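Local coordinates for protein type III Pentaketide Synthase (Neurospora crassa, PDB 3EUO) that probably makes pentaketide products as a type III polyketide synthase, an acyltransferase of the chalcone and stilbene synthase family, at residues 59-64 against 71-76. Numbering follows the deposited sequence.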
ATOM      1  N   HIS A  59      -0.432   0.853 -30.478  1.00 19.24           N
ATOM      2  CA  HIS A  59       0.627   0.567 -29.517  1.00 18.94           C
ATOM      3  C   HIS A  59       0.968  -0.925 -29.536  1.00 18.84           C
ATOM      4  O   HIS A  59       0.063  -1.761 -29.542  1.00 18.94           O
ATOM      5  CB  HIS A  59       0.225   1.000 -28.105  1.00 18.99           C
ATOM      6  CG  HIS A  59       1.386   1.117 -27.167  1.00 18.66           C
ATOM      7  ND1 HIS A  59       1.971   0.023 -26.568  1.00 19.79           N
ATOM      8  CD2 HIS A  59       2.093   2.195 -26.756  1.00 17.91           C
ATOM      9  CE1 HIS A  59       2.980   0.422 -25.813  1.00 18.99           C
ATOM     10  NE2 HIS A  59       3.077   1.737 -25.913  1.00 18.45           N
ATOM     11  N   PRO A  60       2.271  -1.268 -29.561  1.00 18.76           N
ATOM     12  CA  PRO A  60       2.656  -2.684 -29.638  1.00 18.67           C
ATOM     13  C   PRO A  60       2.117  -3.548 -28.501  1.00 18.20           C
ATOM     14  O   PRO A  60       1.803  -4.718 -28.723  1.00 18.26           O
ATOM     15  CB  PRO A  60       4.187  -2.644 -29.581  1.00 18.62           C
ATOM     16  CG  PRO A  60       4.550  -1.282 -30.023  1.00 19.56           C
ATOM     17  CD  PRO A  60       3.449  -0.380 -29.557  1.00 19.13           C
ATOM     18  N   LEU A  61       2.009  -2.983 -27.298  1.00 17.99           N
ATOM     19  CA  LEU A  61       1.621  -3.762 -26.117  1.00 17.34           C
ATOM     20  C   LEU A  61       0.243  -4.401 -26.260  1.00 17.24           C
ATOM     21  O   LEU A  61       0.018  -5.517 -25.778  1.00 16.91           O
ATOM     22  CB  LEU A  61       1.666  -2.899 -24.849  1.00 17.48           C
ATOM     23  CG  LEU A  61       1.535  -3.623 -23.500  1.00 17.06           C
ATOM     24  CD1 LEU A  61       2.822  -4.342 -23.102  1.00 18.68           C
ATOM     25  CD2 LEU A  61       1.143  -2.636 -22.420  1.00 17.83           C
ATOM     26  N   VAL A  62      -0.671  -3.679 -26.909  1.00 17.00           N
ATOM     27  CA  VAL A  62      -2.058  -4.126 -27.055  1.00 17.28           C
ATOM     28  C   VAL A  62      -2.294  -4.809 -28.408  1.00 17.85           C
ATOM     29  O   VAL A  62      -3.428  -5.135 -28.771  1.00 17.76           O
ATOM     30  CB  VAL A  62      -3.080  -2.990 -26.793  1.00 17.30           C
ATOM     31  CG1 VAL A  62      -2.920  -2.446 -25.364  1.00 17.11           C
ATOM     32  CG2 VAL A  62      -2.955  -1.852 -27.820  1.00 17.20           C
ATOM     33  N   ASN A  63      -1.202  -5.043 -29.131  1.00 18.31           N
ATOM     34  CA  ASN A  63      -1.261  -5.675 -30.443  1.00 19.17           C
ATOM     35  C   ASN A  63      -0.428  -6.961 -30.545  1.00 19.49           C
ATOM     36  O   ASN A  63       0.060  -7.327 -31.616  1.00 19.77           O
ATOM     37  CB  ASN A  63      -0.891  -4.669 -31.537  1.00 19.51           C
ATOM     38  CG  ASN A  63      -1.973  -3.615 -31.749  1.00 20.28           C
ATOM     39  OD1 ASN A  63      -1.825  -2.464 -31.337  1.00 22.43           O
ATOM     40  ND2 ASN A  63      -3.072  -4.012 -32.380  1.00 20.11           N
ATOM     41  N   LYS A  64      -0.279  -7.657 -29.427  1.00 19.78           N
ATOM     42  CA  LYS A  64       0.373  -8.962 -29.438  1.00 20.26           C
ATOM     43  C   LYS A  64      -0.659 -10.066 -29.696  1.00 20.18           C
ATOM     44  O   LYS A  64      -1.863  -9.797 -29.662  1.00 20.15           O
ATOM     45  CB  LYS A  64       1.142  -9.175 -28.130  1.00 20.89           C
ATOM     46  CG  LYS A  64       2.173  -8.072 -27.896  1.00 23.09           C
ATOM     47  CD  LYS A  64       3.297  -8.485 -26.965  1.00 28.57           C
ATOM     48  CE  LYS A  64       2.947  -8.217 -25.519  1.00 29.23           C
ATOM     49  NZ  LYS A  64       2.080  -9.302 -24.982  1.00 32.63           N
ATOM     50  N   LYS A  71       3.284  -8.960 -16.160  1.00 13.78           N
ATOM     51  CA  LYS A  71       4.692  -8.548 -16.235  1.00 15.12           C
ATOM     52  C   LYS A  71       4.918  -7.536 -17.360  1.00 14.57           C
ATOM     53  O   LYS A  71       5.662  -6.560 -17.200  1.00 14.35           O
ATOM     54  CB  LYS A  71       5.598  -9.767 -16.442  1.00 14.63           C
ATOM     55  CG  LYS A  71       7.093  -9.438 -16.558  1.00 16.60           C
ATOM     56  CD  LYS A  71       7.923 -10.699 -16.737  1.00 17.60           C
ATOM     57  CE  LYS A  71       9.420 -10.400 -16.700  1.00 22.82           C
ATOM     58  NZ  LYS A  71       9.891 -10.020 -15.315  1.00 26.74           N
ATOM     59  N   GLU A  72       4.292  -7.792 -18.505  1.00 14.71           N
ATOM     60  CA  GLU A  72       4.423  -6.927 -19.661  1.00 15.18           C
ATOM     61  C   GLU A  72       3.738  -5.581 -19.407  1.00 14.67           C
ATOM     62  O   GLU A  72       4.248  -4.530 -19.801  1.00 14.39           O
ATOM     63  CB  GLU A  72       3.901  -7.631 -20.916  1.00 15.08           C
ATOM     64  CG  GLU A  72       4.838  -8.766 -21.380  1.00 16.12           C
ATOM     65  CD  GLU A  72       4.184  -9.787 -22.307  1.00 16.91           C
ATOM     66  OE1 GLU A  72       2.937  -9.896 -22.360  1.00 17.51           O
ATOM     67  OE2 GLU A  72       4.943 -10.517 -22.982  1.00 19.68           O
ATOM     68  N   LEU A  73       2.607  -5.625 -18.708  1.00 14.58           N
ATOM     69  CA  LEU A  73       1.932  -4.411 -18.252  1.00 14.06           C
ATOM     70  C   LEU A  73       2.837  -3.598 -17.347  1.00 14.19           C
ATOM     71  O   LEU A  73       2.938  -2.374 -17.493  1.00 13.96           O
ATOM     72  CB  LEU A  73       0.620  -4.752 -17.531  1.00 13.75           C
ATOM     73  CG  LEU A  73      -0.515  -5.277 -18.414  1.00 13.64           C
ATOM     74  CD1 LEU A  73      -1.648  -5.808 -17.554  1.00 13.17           C
ATOM     75  CD2 LEU A  73      -1.025  -4.188 -19.363  1.00 13.27           C
ATOM     76  N   HIS A  74       3.511  -4.275 -16.420  1.00 13.92           N
ATOM     77  CA  HIS A  74       4.382  -3.574 -15.487  1.00 14.03           C
ATOM     78  C   HIS A  74       5.484  -2.808 -16.212  1.00 14.05           C
ATOM     79  O   HIS A  74       5.796  -1.672 -15.859  1.00 13.89           O
ATOM     80  CB  HIS A  74       5.000  -4.508 -14.450  1.00 14.12           C
ATOM     81  CG  HIS A  74       6.007  -3.818 -13.588  1.00 13.91           C
ATOM     82  ND1 HIS A  74       7.364  -3.979 -13.758  1.00 16.72           N
ATOM     83  CD2 HIS A  74       5.857  -2.905 -12.601  1.00 13.04           C
ATOM     84  CE1 HIS A  74       8.007  -3.224 -12.886  1.00 14.51           C
ATOM     85  NE2 HIS A  74       7.115  -2.557 -12.176  1.00 16.23           N
ATOM     86  N   GLU A  75       6.057  -3.430 -17.237  1.00 14.14           N
ATOM     87  CA  GLU A  75       7.121  -2.798 -18.008  1.00 14.51           C
ATOM     88  C   GLU A  75       6.682  -1.453 -18.579  1.00 14.22           C
ATOM     89  O   GLU A  75       7.435  -0.481 -18.517  1.00 14.39           O
ATOM     90  CB  GLU A  75       7.610  -3.737 -19.108  1.00 14.92           C
ATOM     91  CG  GLU A  75       8.409  -4.910 -18.545  1.00 17.14           C
ATOM     92  CD  GLU A  75       8.597  -6.054 -19.525  1.00 21.07           C
ATOM     93  OE1 GLU A  75       8.040  -6.012 -20.647  1.00 21.88           O
ATOM     94  OE2 GLU A  75       9.315  -7.010 -19.162  1.00 23.41           O
ATOM     95  N   VAL A  76       5.455  -1.391 -19.091  1.00 13.75           N
ATOM     96  CA  VAL A  76       4.917  -0.156 -19.672  1.00 14.00           C
ATOM     97  C   VAL A  76       4.458   0.846 -18.598  1.00 14.20           C
ATOM     98  O   VAL A  76       4.583   2.071 -18.784  1.00 13.97           O
ATOM     99  CB  VAL A  76       3.830  -0.461 -20.742  1.00 14.14           C
ATOM    100  CG1 VAL A  76       3.007   0.780 -21.104  1.00 14.79           C
ATOM    101  CG2 VAL A  76       4.502  -1.017 -22.004  1.00 14.23           C
TER
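An apolar contact flanked by a salt bridge joins Leu61 and Lys64 to Glu72, Leu73 and Val76, where the loop leading out of strand 51-53 folds back on the first turns of helix 70-96. Leu61 carries the apolar part. Its CG lies anti to the backbone N (chi1 -169°), turned toward the helix, and both methyls then touch it. Leu61 CD2 meets Val76 CG2 at 3.8 Å, the two side chains tip to tip. Leu61 CD1 rests on the backbone, 3.6 Å from Glu72 O. Leu73 adds a lighter contact, its CD2 4.1 Å from Leu61 CD2. The helix belongs to the N-terminal half of the thiolase-like fold, and its Lys71 and His74 pack on Val245 of the second subunit. Lys64 bends at its outer torsions and brings NZ to 2.8 Å from Glu72 OE1. The ammonium comes from above the carboxylate plane, 57° out of it. OE1 also accepts the backbone N-H of Thr69, which resembles the return half of a capping box at the helix start. On the loop side, Leu61 N hydrogen-bonds to His59 ND1 at 3.1 Å, which helps fix the imidazole's rotation. Arg182 NH1 hydrogen-bonds to Val62 O and Lys64 O.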